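Local coordinates for protein GTPase HflX (Sulfolobus solfataricus P2, PDB 2QTH) that hydrolyses GTP, for which it is specific, and associates with the 50S ribosomal subunit, perhaps acting in protein synthesis or ribosome biogenesis, at residues S190-L195 and I262-S267; T298-D303 and I331-L336. All blocks are in the same frame, centred on the assembly; numbering follows the deposited sequence.

Interaction 1: S190-L195 and I262-S267. With MG (magnesium ion), chain F; GDP (guanosine-5'-diphosphate), chain H.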
loop_
_atom_site.group_PDB
_atom_site.type_symbol
_atom_site.label_atom_id
_atom_site.label_comp_id
_atom_site.label_asym_id
_atom_site.label_seq_id
_atom_site.Cartn_x
_atom_site.Cartn_y
_atom_site.Cartn_z
ATOM N N SER A 190 -0.472 -0.080 -9.470
ATOM C CA SER A 190 -1.310 0.530 -10.498
ATOM C C SER A 190 -0.725 1.901 -10.909
ATOM O O SER A 190 -1.122 2.453 -11.960
ATOM C CB SER A 190 -2.746 0.676 -10.005
ATOM O OG SER A 190 -2.858 1.550 -8.895
ATOM N N GLY A 191 0.185 2.403 -10.067
ATOM C CA GLY A 191 0.863 3.674 -10.275
ATOM C C GLY A 191 0.275 4.778 -9.434
ATOM O O GLY A 191 0.453 5.966 -9.718
ATOM N N LYS A 192 -0.233 4.432 -8.268
ATOM C CA LYS A 192 -0.637 5.486 -7.348
ATOM C C LYS A 192 0.510 6.478 -6.929
ATOM O O LYS A 192 0.263 7.666 -6.853
ATOM C CB LYS A 192 -1.292 4.817 -6.106
ATOM C CG LYS A 192 -2.523 4.039 -6.438
ATOM C CD LYS A 192 -3.182 3.517 -5.123
ATOM C CE LYS A 192 -2.185 2.757 -4.190
ATOM N NZ LYS A 192 -1.479 1.566 -4.820
ATOM N N THR A 193 1.733 5.974 -6.639
ATOM C CA THR A 193 2.835 6.834 -6.142
ATOM C C THR A 193 3.311 7.662 -7.304
ATOM O O THR A 193 3.528 8.856 -7.128
ATOM C CB THR A 193 4.006 5.971 -5.504
ATOM O OG1 THR A 193 3.414 5.240 -4.467
ATOM C CG2 THR A 193 5.287 6.794 -4.973
ATOM N N SER A 194 3.345 7.062 -8.502
ATOM C CA SER A 194 3.755 7.786 -9.679
ATOM C C SER A 194 2.806 8.919 -9.929
ATOM O O SER A 194 3.239 10.040 -10.225
ATOM C CB SER A 194 3.847 6.874 -10.896
ATOM O OG SER A 194 4.832 5.937 -10.519
ATOM N N LEU A 195 1.520 8.667 -9.810
ATOM C CA LEU A 195 0.529 9.763 -10.012
ATOM C C LEU A 195 0.675 10.887 -8.980
ATOM O O LEU A 195 0.639 12.071 -9.297
ATOM C CB LEU A 195 -0.918 9.216 -9.894
ATOM C CG LEU A 195 -2.072 10.142 -10.376
ATOM C CD1 LEU A 195 -3.252 9.389 -11.032
ATOM C CD2 LEU A 195 -2.691 10.856 -9.212
ATOM N N ILE A 262 -9.526 9.553 -6.540
ATOM C CA ILE A 262 -9.006 9.182 -7.852
ATOM C C ILE A 262 -8.744 7.693 -7.756
ATOM O O ILE A 262 -7.950 7.290 -6.906
ATOM C CB ILE A 262 -7.652 9.912 -8.148
ATOM C CG1 ILE A 262 -7.937 11.473 -8.315
ATOM C CG2 ILE A 262 -6.891 9.223 -9.428
ATOM C CD1 ILE A 262 -6.650 12.481 -8.279
ATOM N N LEU A 263 -9.361 6.902 -8.650
ATOM C CA LEU A 263 -9.124 5.455 -8.679
ATOM C C LEU A 263 -8.250 5.078 -9.836
ATOM O O LEU A 263 -8.569 5.348 -11.045
ATOM C CB LEU A 263 -10.455 4.714 -8.857
ATOM C CG LEU A 263 -10.356 3.216 -9.097
ATOM C CD1 LEU A 263 -9.723 2.482 -7.936
ATOM C CD2 LEU A 263 -11.877 2.578 -9.383
ATOM N N VAL A 264 -7.121 4.496 -9.486
ATOM C CA VAL A 264 -6.079 4.247 -10.475
ATOM C C VAL A 264 -6.197 2.814 -10.883
ATOM O O VAL A 264 -6.339 1.945 -9.988
ATOM C CB VAL A 264 -4.595 4.579 -10.027
ATOM C CG1 VAL A 264 -3.718 4.632 -11.298
ATOM C CG2 VAL A 264 -4.486 5.985 -9.331
ATOM N N ILE A 265 -6.110 2.558 -12.183
ATOM C CA ILE A 265 -6.312 1.196 -12.783
ATOM C C ILE A 265 -5.248 0.980 -13.815
ATOM O O ILE A 265 -5.003 1.878 -14.664
ATOM C CB ILE A 265 -7.678 1.026 -13.505
ATOM C CG1 ILE A 265 -8.830 1.436 -12.563
ATOM C CG2 ILE A 265 -7.887 -0.495 -13.970
ATOM C CD1 ILE A 265 -9.035 0.449 -11.343
ATOM N N ASP A 266 -4.602 -0.188 -13.751
ATOM C CA ASP A 266 -3.549 -0.517 -14.701
ATOM C C ASP A 266 -4.174 -0.835 -16.072
ATOM O O ASP A 266 -4.765 -1.913 -16.196
ATOM C CB ASP A 266 -2.765 -1.726 -14.142
ATOM C CG ASP A 266 -1.507 -2.056 -14.946
ATOM O OD1 ASP A 266 -1.407 -1.608 -16.119
ATOM O OD2 ASP A 266 -0.665 -2.798 -14.414
ATOM N N SER A 267 -4.011 0.044 -17.093
ATOM C CA SER A 267 -4.506 -0.263 -18.461
ATOM C C SER A 267 -3.893 -1.500 -19.166
ATOM O O SER A 267 -4.409 -1.912 -20.213
ATOM C CB SER A 267 -4.416 0.956 -19.443
ATOM O OG SER A 267 -3.080 1.210 -19.854
HETATM MG MG MG F . 3.593 3.138 -4.286
HETATM P PB GDP H . 1.639 1.882 -6.734
HETATM O O1B GDP H . 2.093 0.651 -5.950
HETATM O O2B GDP H . 0.141 1.793 -6.951
HETATM O O3B GDP H . 1.908 3.075 -5.908
HETATM O O3A GDP H . 2.347 2.100 -8.122
HETATM P PA GDP H . 3.655 3.149 -8.387
HETATM O O1A GDP H . 3.501 4.544 -8.802
HETATM O O2A GDP H . 4.644 2.990 -7.246
HETATM O "O5'" GDP H . 4.038 2.435 -9.780
HETATM C "C5'" GDP H . 4.064 1.012 -9.891
HETATM C "C4'" GDP H . 5.225 0.693 -10.829
HETATM O "O4'" GDP H . 4.750 0.995 -12.147
HETATM C "C3'" GDP H . 6.455 1.562 -10.634
HETATM O "O3'" GDP H . 7.527 0.835 -11.237
HETATM C "C2'" GDP H . 6.170 2.769 -11.494
HETATM O "O2'" GDP H . 7.365 3.324 -12.038
HETATM C "C1'" GDP H . 5.349 2.194 -12.648
HETATM N N9 GDP H . 4.371 3.156 -13.227
HETATM C C8 GDP H . 3.546 4.052 -12.616
HETATM N N7 GDP H . 2.784 4.782 -13.511
HETATM C C5 GDP H . 3.163 4.331 -14.754
HETATM C C6 GDP H . 2.821 4.624 -16.171
HETATM O O6 GDP H . 1.985 5.480 -16.418
HETATM N N1 GDP H . 3.399 3.931 -17.186
HETATM C C2 GDP H . 4.322 2.996 -16.950
HETATM N N2 GDP H . 4.872 2.382 -18.035
HETATM N N3 GDP H . 4.714 2.648 -15.665
HETATM C C4 GDP H . 4.193 3.272 -14.562
HETATM O O HOH W 1 4.568 1.155 -4.573
#
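The P-loop and the first turn of helix 192-200 pack here against Val-264, on strand 260-266 of the GTPase sheet. No hydrogen bond crosses between 190-195 and 262-267; the contact is van der Waals packing. CG1 of Val-264 lies 3.5 Å from Ser-190 O, while CG2 meets Lys-192 CG and Leu-195 CD1; Leu-195 and Val-264 slide past each other in opposite directions, while the Lys-192 chain crosses Val-264 at a slant. Leu-195 CD1 also reaches Ile-262 CG2 at 4.0 Å. Ser-190 OG, turned between its own backbone N and carbonyl carbon (chi1 64°), lies next to Val-264 CB and is hydrogen-bonded to Tyr-187 O. Beyond CG, the Lys-192 chain bends at chi3 and chi4 (-52° and -57°), which curls NZ back to GDP O2B at 2.7 Å. GDP O2B also accepts hydrogen bonds from Gly-191 N and from Lys-192 N (3.0 Å), so several donors converge on one beta-phosphate oxygen, probably offsetting its charge. Thr-193 N bonds GDP O3B, and Thr-193 OG1 binds magnesium at 2.1 Å; O3B and a water are further ligands. Helix-start amides, a lysine and a metal-binding threonine around the beta-phosphate are the signature of the Walker A motif of P-loop GTPases.

Interaction 2: T298-D303 and I331-L336. With GDP (guanosine-5'-diphosphate), chain H.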
loop_
_atom_site.group_PDB
_atom_site.type_symbol
_atom_site.label_atom_id
_atom_site.label_comp_id
_atom_site.label_asym_id
_atom_site.label_seq_id
_atom_site.Cartn_x
_atom_site.Cartn_y
_atom_site.Cartn_z
ATOM N N THR A 298 -8.608 6.898 -13.358
ATOM C CA THR A 298 -7.583 7.117 -14.315
ATOM C C THR A 298 -7.028 5.795 -14.771
ATOM O O THR A 298 -6.429 5.063 -13.983
ATOM C CB THR A 298 -6.411 7.992 -13.730
ATOM O OG1 THR A 298 -5.888 7.383 -12.522
ATOM C CG2 THR A 298 -6.937 9.316 -13.283
ATOM N N LEU A 299 -7.144 5.551 -16.074
ATOM C CA LEU A 299 -6.669 4.336 -16.652
ATOM C C LEU A 299 -5.225 4.655 -16.995
ATOM O O LEU A 299 -4.983 5.502 -17.831
ATOM C CB LEU A 299 -7.593 4.084 -17.853
ATOM C CG LEU A 299 -7.421 2.753 -18.557
ATOM C CD1 LEU A 299 -7.692 1.646 -17.451
ATOM C CD2 LEU A 299 -8.373 2.604 -19.739
ATOM N N ASN A 300 -4.267 4.081 -16.261
ATOM C CA ASN A 300 -2.881 4.520 -16.251
ATOM C C ASN A 300 -2.042 3.546 -17.040
ATOM O O ASN A 300 -2.513 2.468 -17.358
ATOM C CB ASN A 300 -2.372 4.538 -14.758
ATOM C CG ASN A 300 -1.012 5.221 -14.571
ATOM O OD1 ASN A 300 -0.677 6.192 -15.241
ATOM N ND2 ASN A 300 -0.212 4.698 -13.634
ATOM N N LYS A 301 -0.793 3.928 -17.294
ATOM C CA LYS A 301 0.237 3.108 -17.959
ATOM C C LYS A 301 -0.103 2.902 -19.406
ATOM O O LYS A 301 0.319 1.914 -20.004
ATOM C CB LYS A 301 0.473 1.745 -17.270
ATOM C CG LYS A 301 0.686 1.851 -15.790
ATOM C CD LYS A 301 1.165 0.459 -15.182
ATOM C CE LYS A 301 1.662 0.592 -13.757
ATOM N NZ LYS A 301 2.328 -0.711 -13.260
ATOM N N ILE A 302 -0.872 3.823 -19.972
ATOM C CA ILE A 302 -1.355 3.679 -21.328
ATOM C C ILE A 302 -0.232 3.555 -22.332
ATOM O O ILE A 302 -0.456 2.996 -23.400
ATOM C CB ILE A 302 -2.341 4.792 -21.788
ATOM C CG1 ILE A 302 -1.632 6.174 -21.947
ATOM C CG2 ILE A 302 -3.705 4.741 -20.928
ATOM C CD1 ILE A 302 -2.604 7.320 -22.393
ATOM N N ASP A 303 0.950 4.065 -21.986
ATOM C CA ASP A 303 2.130 3.917 -22.844
ATOM C C ASP A 303 2.523 2.453 -23.090
ATOM O O ASP A 303 3.057 2.125 -24.167
ATOM C CB ASP A 303 3.354 4.671 -22.272
ATOM C CG ASP A 303 3.651 4.307 -20.851
ATOM O OD1 ASP A 303 2.809 4.619 -19.953
ATOM O OD2 ASP A 303 4.735 3.728 -20.617
ATOM N N ILE A 331 -10.549 8.863 -17.407
ATOM C CA ILE A 331 -9.564 9.381 -18.364
ATOM C C ILE A 331 -8.335 8.449 -18.457
ATOM O O ILE A 331 -7.931 7.823 -17.480
ATOM C CB ILE A 331 -9.124 10.837 -17.987
ATOM C CG1 ILE A 331 -8.411 10.823 -16.651
ATOM C CG2 ILE A 331 -10.403 11.774 -17.894
ATOM C CD1 ILE A 331 -7.793 12.199 -16.260
ATOM N N PRO A 332 -7.704 8.406 -19.620
ATOM C CA PRO A 332 -6.483 7.666 -19.791
ATOM C C PRO A 332 -5.281 8.554 -19.554
ATOM O O PRO A 332 -5.261 9.716 -20.026
ATOM C CB PRO A 332 -6.537 7.286 -21.292
ATOM C CG PRO A 332 -7.239 8.453 -21.915
ATOM C CD PRO A 332 -8.169 9.044 -20.885
ATOM N N ILE A 333 -4.278 8.022 -18.892
ATOM C CA ILE A 333 -3.066 8.797 -18.666
ATOM C C ILE A 333 -1.887 7.874 -18.684
ATOM O O ILE A 333 -2.015 6.645 -18.621
ATOM C CB ILE A 333 -3.033 9.480 -17.227
ATOM C CG1 ILE A 333 -3.068 8.370 -16.156
ATOM C CG2 ILE A 333 -4.183 10.505 -17.063
ATOM C CD1 ILE A 333 -2.822 8.858 -14.718
ATOM N N SER A 334 -0.714 8.464 -18.787
ATOM C CA SER A 334 0.525 7.764 -18.424
ATOM C C SER A 334 1.268 8.617 -17.404
ATOM O O SER A 334 1.777 9.686 -17.734
ATOM C CB SER A 334 1.398 7.406 -19.612
ATOM O OG SER A 334 2.659 7.014 -19.102
ATOM N N ALA A 335 1.234 8.204 -16.151
ATOM C CA ALA A 335 1.933 9.007 -15.110
ATOM C C ALA A 335 3.454 8.988 -15.293
ATOM O O ALA A 335 4.112 9.974 -14.959
ATOM C CB ALA A 335 1.544 8.580 -13.701
ATOM N N LEU A 336 3.973 7.910 -15.890
ATOM C CA LEU A 336 5.402 7.757 -16.156
ATOM C C LEU A 336 5.844 8.618 -17.322
ATOM O O LEU A 336 6.875 9.286 -17.258
ATOM C CB LEU A 336 5.764 6.301 -16.517
ATOM C CG LEU A 336 7.214 6.044 -16.955
ATOM C CD1 LEU A 336 8.108 5.982 -15.665
ATOM C CD2 LEU A 336 7.340 4.717 -17.835
HETATM P PB GDP H . 1.639 1.882 -6.734
HETATM O O1B GDP H . 2.093 0.651 -5.950
HETATM O O2B GDP H . 0.141 1.793 -6.951
HETATM O O3B GDP H . 1.908 3.075 -5.908
HETATM O O3A GDP H . 2.347 2.100 -8.122
HETATM P PA GDP H . 3.655 3.149 -8.387
HETATM O O1A GDP H . 3.501 4.544 -8.802
HETATM O O2A GDP H . 4.644 2.990 -7.246
HETATM O "O5'" GDP H . 4.038 2.435 -9.780
HETATM C "C5'" GDP H . 4.064 1.012 -9.891
HETATM C "C4'" GDP H . 5.225 0.693 -10.829
HETATM O "O4'" GDP H . 4.750 0.995 -12.147
HETATM C "C3'" GDP H . 6.455 1.562 -10.634
HETATM O "O3'" GDP H . 7.527 0.835 -11.237
HETATM C "C2'" GDP H . 6.170 2.769 -11.494
HETATM O "O2'" GDP H . 7.365 3.324 -12.038
HETATM C "C1'" GDP H . 5.349 2.194 -12.648
HETATM N N9 GDP H . 4.371 3.156 -13.227
HETATM C C8 GDP H . 3.546 4.052 -12.616
HETATM N N7 GDP H . 2.784 4.782 -13.511
HETATM C C5 GDP H . 3.163 4.331 -14.754
HETATM C C6 GDP H . 2.821 4.624 -16.171
HETATM O O6 GDP H . 1.985 5.480 -16.418
HETATM N N1 GDP H . 3.399 3.931 -17.186
HETATM C C2 GDP H . 4.322 2.996 -16.950
HETATM N N2 GDP H . 4.872 2.382 -18.035
HETATM N N3 GDP H . 4.714 2.648 -15.665
HETATM C C4 GDP H . 4.193 3.272 -14.562
#
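Strands 295-300 and 327-332 run parallel here, with Thr-298 paired to Ile-331 and Leu-299 to Pro-332; Leu-299 N donates to Ile-331 O (2.8 Å), and Ile-333 N to Leu-299 O. On one face of the sheet, Thr-298 CG2 lies beside Ile-331 CG1, both side chains pointing the same way, and Thr-298 CB touches Ile-333 CD1. Just past strand 295-300, Ile-302 doubles back, its CG2 crossing Pro-332 CB at 3.8 Å. Beyond the paired strands, side-chain bonds join one weak backbone bond, Ile-302 N to Ile-333 O. Asn-300 CG is anti to N (chi1 -170°), carrying OD1 across to receive Ala-335 N at 2.9 Å, in the carbonyl plane, while ND2 bonds Ser-190 O. Ser-334 OG donates to Asp-303 OD1 at 2.5 Å from above the carboxylate plane, 58° out of it. That carboxylate also reads the guanine: GDP N1 donates to Asp-303 OD1 (2.9 Å, 173°) and GDP N2 to Asp-303 OD2 (2.9 Å). Leu-336 N donates to GDP O6 at 3.2 Å. The base lies between Lys-301 CG, 3.5 Å from GDP C6, and Leu-336 CB on the opposite face; Lys-301 NZ bonds GDP O4' and Asn-189 O. An NKxD segment beside a serine-alanine loop is the guanine-specificity site of G proteins.

In the fold
After the N-terminal four-stranded sheet and the helices that follow it, the chain passes strand 181-186, the P-loop, helix 192-200, strands 218-223 and 226-232 and helix 245-253 before strand 260-266 closes interaction 1 over 66 residues. Interaction 2 opens afterwards and closes over 27 residues that include helix 309-323, bringing together the two strands of the beta-alpha-beta unit. The two contacts are therefore in series, neither nested nor crossed, yet lie about 8 Å apart, centre to centre. Strands 260-266 and 295-300 are sheet neighbours, and Leu-263 O to Thr-298 N, 2.8 Å, is a probable hydrogen bond joining them. Both contacts touch the same GDP: interaction 1 at the phosphates, interaction 2 at the base and ribose.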